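Local coordinates for protein FAD-dependent pyridine nucleotide-disulphide oxidoreductase (Desulfovibrio vulgaris, PDB 3IWA) that probably uses a bound flavin to pass electrons between NAD(P)H and a disulphide or related acceptor, working as a two-chain oxidoreductase, at residues 320-323 / 324-328; 421-424 / 425-429; 261-265 / 266-270. All blocks are in the same frame, centred on the assembly; numbering follows the deposited sequence.

Contact 1. Residues 320-323 / 324-328; sequences RVIG and TNLAD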
# COMPACT_ATOMS: atom_id res chain seq x y z
N ARG A 320 -13.50 16.86 5.92
CA ARG A 320 -13.63 16.34 7.26
C ARG A 320 -12.86 17.20 8.21
O ARG A 320 -13.37 17.57 9.24
CB ARG A 320 -13.15 14.91 7.34
CG ARG A 320 -13.42 14.29 8.68
CD ARG A 320 -13.12 12.78 8.65
NE ARG A 320 -13.85 12.08 9.69
CZ ARG A 320 -13.40 11.83 10.91
NH1 ARG A 320 -14.17 11.17 11.74
NH2 ARG A 320 -12.19 12.23 11.29
N VAL A 321 -11.63 17.54 7.85
CA VAL A 321 -10.80 18.40 8.69
C VAL A 321 -11.46 19.76 8.82
O VAL A 321 -11.46 20.30 9.92
CB VAL A 321 -9.36 18.53 8.13
CG1 VAL A 321 -8.58 19.70 8.75
CG2 VAL A 321 -8.59 17.18 8.29
N ILE A 322 -12.04 20.31 7.74
CA ILE A 322 -12.66 21.61 7.87
C ILE A 322 -13.86 21.49 8.83
O ILE A 322 -14.04 22.31 9.72
CB ILE A 322 -13.07 22.25 6.52
CG1 ILE A 322 -11.82 22.58 5.68
CG2 ILE A 322 -13.96 23.50 6.80
CD1 ILE A 322 -12.08 22.87 4.20
N GLY A 323 -14.65 20.45 8.68
CA GLY A 323 -15.77 20.17 9.60
C GLY A 323 -15.46 20.18 11.09
O GLY A 323 -16.16 20.80 11.90
N THR A 324 -14.38 19.49 11.43
CA THR A 324 -13.87 19.36 12.78
C THR A 324 -13.35 20.68 13.30
O THR A 324 -13.56 21.04 14.48
CB THR A 324 -12.77 18.24 12.76
OG1 THR A 324 -13.38 17.01 12.38
CG2 THR A 324 -12.06 18.06 14.10
N ASN A 325 -12.64 21.42 12.44
CA ASN A 325 -12.10 22.69 12.86
C ASN A 325 -13.17 23.79 12.98
O ASN A 325 -12.99 24.69 13.76
CB ASN A 325 -10.93 23.11 11.96
CG ASN A 325 -9.75 22.18 12.11
OD1 ASN A 325 -9.71 21.43 13.08
ND2 ASN A 325 -8.77 22.23 11.17
N LEU A 326 -14.26 23.72 12.19
CA LEU A 326 -15.43 24.60 12.37
C LEU A 326 -16.05 24.37 13.73
O LEU A 326 -16.61 25.30 14.30
CB LEU A 326 -16.52 24.36 11.33
CG LEU A 326 -16.24 24.66 9.86
CD1 LEU A 326 -17.30 24.00 8.94
CD2 LEU A 326 -16.17 26.16 9.68
N ALA A 327 -15.97 23.12 14.21
CA ALA A 327 -16.40 22.78 15.58
C ALA A 327 -15.33 22.96 16.65
O ALA A 327 -15.41 22.33 17.67
CB ALA A 327 -16.93 21.39 15.65
N ASP A 328 -14.35 23.83 16.42
CA ASP A 328 -13.36 24.19 17.43
C ASP A 328 -12.32 23.11 17.68
O ASP A 328 -11.57 23.20 18.65
CB ASP A 328 -14.03 24.63 18.77
CG ASP A 328 -14.88 25.91 18.61
OD1 ASP A 328 -14.34 26.94 18.14
OD2 ASP A 328 -16.09 25.88 18.94
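Arg320, Val321, Ile322 and Gly323 each offer their carbonyl to the amide four residues on, carrying helix 314-326 to its C-terminal end. Leu326 N reaches Ile322 O at 2.9 Å and lies close to the line of that carbonyl. At the last step the bond stretches, Ala327 N standing 3.3 Å from Gly323 O. Asp328 then takes a positive phi of 74° as C-prime residue of a Schellman motif: its N bonds to Asn325 O at 3.1 Å, and Gly329 N to Thr324 O. Arg320 O is held twice: Thr324 N approaches it nearly straight, while Thr324 OG1, 3.2 Å away, comes from above the carbonyl plane. That hydroxyl is turned back along the helix because it sits beside its own backbone N (chi1 -63°), and it also bonds to Arg21 of helix 14-25. In the two-dinucleotide-domain fold of this family, the helix end packs against one of the two parallel sheets, through strands 116-119 and 289-291. Toward that sheet, Ile322 CG2 meets Leu326 CG at 4.0 Å, and both side chains reach Val118 and Phe290. Val321 and Asn325 run alongside each other, with Val321 CG1 3.5 Å from Asn325 ND2; this buried amide nitrogen gives its hydrogens to the carbonyls of Ala331 and Arg281. Arg320 extends to a salt bridge with Asp458 of the second subunit.

Contact 2. Residues 421-424 / 425-429; sequences TMLA and SKPTV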
# COMPACT_ATOMS: atom_id res chain seq x y z
N THR A 421 1.99 6.10 0.37
CA THR A 421 1.90 6.50 1.76
C THR A 421 3.27 6.68 2.42
O THR A 421 3.37 7.27 3.50
CB THR A 421 1.08 5.51 2.58
OG1 THR A 421 1.70 4.20 2.57
CG2 THR A 421 -0.35 5.44 2.01
N MET A 422 4.32 6.20 1.76
CA MET A 422 5.67 6.40 2.24
C MET A 422 6.24 7.74 1.75
O MET A 422 7.14 8.27 2.39
CB MET A 422 6.63 5.26 1.77
CG MET A 422 6.20 3.77 1.99
SD MET A 422 7.32 2.46 1.32
CE MET A 422 8.74 3.11 2.14
N LEU A 423 5.78 8.27 0.59
CA LEU A 423 6.51 9.40 -0.06
C LEU A 423 6.70 10.61 0.83
O LEU A 423 7.78 11.17 0.86
CB LEU A 423 5.86 9.85 -1.37
CG LEU A 423 5.94 8.82 -2.50
CD1 LEU A 423 5.17 9.30 -3.75
CD2 LEU A 423 7.37 8.47 -2.84
N ALA A 424 5.68 10.98 1.60
CA ALA A 424 5.76 12.13 2.50
C ALA A 424 6.83 11.99 3.58
O ALA A 424 7.33 12.97 4.05
CB ALA A 424 4.39 12.41 3.18
N SER A 425 7.19 10.76 3.95
CA SER A 425 8.26 10.54 4.94
C SER A 425 9.67 10.56 4.33
O SER A 425 10.65 10.32 5.03
CB SER A 425 8.03 9.21 5.67
OG SER A 425 6.87 9.32 6.49
N LYS A 426 9.77 10.85 3.04
CA LYS A 426 11.05 10.98 2.35
C LYS A 426 11.87 9.69 2.39
O LYS A 426 13.01 9.67 2.84
CB LYS A 426 11.87 12.13 2.95
CG LYS A 426 11.46 13.49 2.45
CD LYS A 426 11.16 14.43 3.60
CE LYS A 426 11.61 15.85 3.30
NZ LYS A 426 10.45 16.81 3.11
N PRO A 427 11.31 8.62 1.87
CA PRO A 427 12.05 7.39 1.81
C PRO A 427 13.20 7.46 0.80
O PRO A 427 13.17 8.28 -0.14
CB PRO A 427 11.00 6.42 1.31
CG PRO A 427 10.19 7.24 0.39
CD PRO A 427 10.09 8.57 1.05
N THR A 428 14.20 6.60 1.00
CA THR A 428 15.33 6.48 0.11
C THR A 428 15.16 5.12 -0.56
O THR A 428 14.23 4.40 -0.23
CB THR A 428 16.70 6.53 0.87
OG1 THR A 428 16.78 5.42 1.78
CG2 THR A 428 16.90 7.87 1.63
N VAL A 429 16.06 4.78 -1.48
CA VAL A 429 16.02 3.54 -2.24
C VAL A 429 16.07 2.32 -1.32
O VAL A 429 15.41 1.29 -1.56
CB VAL A 429 17.18 3.51 -3.23
CG1 VAL A 429 17.45 2.10 -3.74
CG2 VAL A 429 16.90 4.50 -4.38
O HOH W 1 7.46 15.56 3.08
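Met422 and Leu423, at the frayed end of helix 409-423, give their carbonyls to the amides three residues further on. Ser425 N bonds to Met422 O at 2.9 Å, and Lys426 N to Leu423 O at 3.0 Å, the latter closing a type I beta turn from Leu423 to Lys426. Both donors stand well above the plane of the carbonyl they meet, in keeping with a helix that has tightened into a turn. Lys426, with a positive phi of 61°, is where the chain leaves helical geometry. The next carbonyl, Ala424 O, is served by a water that donates to it at 2.8 Å and accepts from Lys426 NZ at 3.2 Å. The lysine chain, off-staggered from chi2 to chi4, runs outward beside Ala424 O, so that NZ reaches this water. Pro427 has no amide hydrogen; CD stands where one would point, 3.3 Å from Met422 O. Bent at chi3 (53°), the Met422 chain brings CE to within 4.1 Å of Pro427 CB, at one edge of the ring, and Leu423 CD2 lies more loosely against Pro427 CG. The Pro427 backbone bonds with Val399. Thr428 occupies the N-cap position of helix 429-433, and its N bonds to the carboxylate of Asp431. On the dimer side, Thr421 OG1 bonds to Ala418 O of the second subunit, and Ser425 packs on its counterpart there. Lacking an N-H, the proline ends the run of backbone bonds and meets the turn with ring carbons: the helix cannot continue past it, and the carbonyl of exposed Ala424 relies on water.

Contact 3. Residues 261-265 / 266-270; sequences QLARD and AGLEL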
# COMPACT_ATOMS: atom_id res chain seq x y z
N GLN A 261 -12.23 34.51 -7.73
CA GLN A 261 -12.53 35.95 -7.79
C GLN A 261 -13.10 36.51 -6.47
O GLN A 261 -12.66 37.56 -6.01
CB GLN A 261 -13.48 36.31 -8.93
CG GLN A 261 -13.62 37.84 -9.16
CD GLN A 261 -12.30 38.53 -9.61
OE1 GLN A 261 -11.58 38.01 -10.46
NE2 GLN A 261 -11.99 39.71 -9.03
N LEU A 262 -14.03 35.79 -5.88
CA LEU A 262 -14.63 36.11 -4.59
C LEU A 262 -13.62 36.17 -3.44
O LEU A 262 -13.72 37.00 -2.57
CB LEU A 262 -15.73 35.10 -4.30
CG LEU A 262 -16.69 35.40 -3.15
CD1 LEU A 262 -17.73 36.50 -3.50
CD2 LEU A 262 -17.41 34.13 -2.72
N ALA A 263 -12.63 35.29 -3.43
CA ALA A 263 -11.58 35.37 -2.43
C ALA A 263 -10.70 36.57 -2.69
O ALA A 263 -10.28 37.25 -1.75
CB ALA A 263 -10.71 34.10 -2.43
N ARG A 264 -10.39 36.78 -3.96
CA ARG A 264 -9.55 37.90 -4.38
C ARG A 264 -10.16 39.24 -3.95
O ARG A 264 -9.49 40.05 -3.31
CB ARG A 264 -9.34 37.90 -5.90
CG ARG A 264 -8.31 38.93 -6.35
CD ARG A 264 -7.99 38.94 -7.87
NE ARG A 264 -7.47 37.67 -8.37
CZ ARG A 264 -6.20 37.25 -8.27
NH1 ARG A 264 -5.27 38.00 -7.68
NH2 ARG A 264 -5.85 36.06 -8.78
N ASP A 265 -11.42 39.45 -4.30
CA ASP A 265 -12.15 40.68 -3.94
C ASP A 265 -12.21 40.88 -2.42
O ASP A 265 -12.22 42.00 -1.94
CB ASP A 265 -13.58 40.64 -4.49
CG ASP A 265 -13.63 40.59 -6.03
OD1 ASP A 265 -12.64 40.95 -6.70
OD2 ASP A 265 -14.67 40.18 -6.57
N ALA A 266 -12.24 39.78 -1.67
CA ALA A 266 -12.35 39.83 -0.22
C ALA A 266 -11.03 40.17 0.44
O ALA A 266 -11.01 40.56 1.59
CB ALA A 266 -12.89 38.53 0.31
N GLY A 267 -9.92 40.03 -0.28
CA GLY A 267 -8.58 40.36 0.25
C GLY A 267 -7.81 39.16 0.79
O GLY A 267 -6.82 39.30 1.52
N LEU A 268 -8.24 37.97 0.43
CA LEU A 268 -7.61 36.78 0.93
C LEU A 268 -6.28 36.56 0.19
O LEU A 268 -6.16 36.84 -1.01
CB LEU A 268 -8.55 35.57 0.83
CG LEU A 268 -9.79 35.59 1.74
CD1 LEU A 268 -10.46 34.29 1.66
CD2 LEU A 268 -9.49 35.92 3.20
N GLU A 269 -5.30 36.07 0.93
CA GLU A 269 -3.99 35.75 0.35
C GLU A 269 -4.12 34.59 -0.64
O GLU A 269 -4.68 33.52 -0.34
CB GLU A 269 -2.94 35.44 1.46
CG GLU A 269 -2.33 36.69 2.15
CD GLU A 269 -1.59 37.62 1.18
OE1 GLU A 269 -0.79 37.11 0.35
OE2 GLU A 269 -1.82 38.86 1.23
N LEU A 270 -3.65 34.86 -1.85
CA LEU A 270 -3.76 33.98 -2.98
C LEU A 270 -2.34 33.84 -3.52
O LEU A 270 -1.53 34.73 -3.34
CB LEU A 270 -4.64 34.58 -4.08
CG LEU A 270 -6.10 34.91 -3.80
CD1 LEU A 270 -6.82 35.20 -5.14
CD2 LEU A 270 -6.83 33.80 -3.02
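Arg264 places CG trans to its backbone N (chi1 -172°) and then bends at chi3 (-60°), which curls its guanidinium back over Leu270. The leucine, with CG beside its own backbone N, raises CD1 to the centre of one guanidinium face, 3.8 Å from Arg264 CZ. The two side chains cross at about a right angle, and the same methyl also touches the arginine at its root, lying 3.8 Å from Arg264 CB. The other branch of the leucine turns inward, where Leu270 CD2 is 3.9 Å from Ala263 CB. Leu268 CD1 approaches that alanine methyl as well, at 4.1 Å, so the small side chain is gripped by two leucines that follow the helix. Both Ala263 and Leu270 pack on Ile276, while Leu268 settles against the loop at Thr284 to Asp286. Earlier in the helix, Gln261 NE2 bonds to Asp265 OD1 at 2.7 Å, meeting the syn side of the carboxylate one turn on. Ala266 O is taken by Arg94. Gly267 reverses the chain with a positive phi of 96°, and its N reaches Arg264 O at 3.1 Å. The following amide, Leu268 N, bonds to Ala263 O at 3.1 Å with a nearly straight N-H. These two bonds about a glycine in left-handed helical conformation, with Leu268 on Ala263 as the apolar contact and Leu270 as additional packing, make the Schellman motif that ends the short helix 261-266.

In the fold
All three contacts lie where a helix ends, but they differ in burial and in what surrounds them. Contact 1 is the buried one, packed on the sheet that holds strands 116-119 and 289-291 and against helix 14-25; contacts 2 and 3 are partly buried and carry exposed polar residues. Schellman motifs end the helices of contacts 1 and 3, whereas contact 2 leaves its helix through a beta turn and a proline. Contacts 1 and 2 both touch the second subunit, the first by pairing Arg320 with Asp458 of that subunit, the second through a hydroxyl-to-carbonyl hydrogen bond and packing of threonine and serine side chains; contact 3 touches no other chain of the assembly.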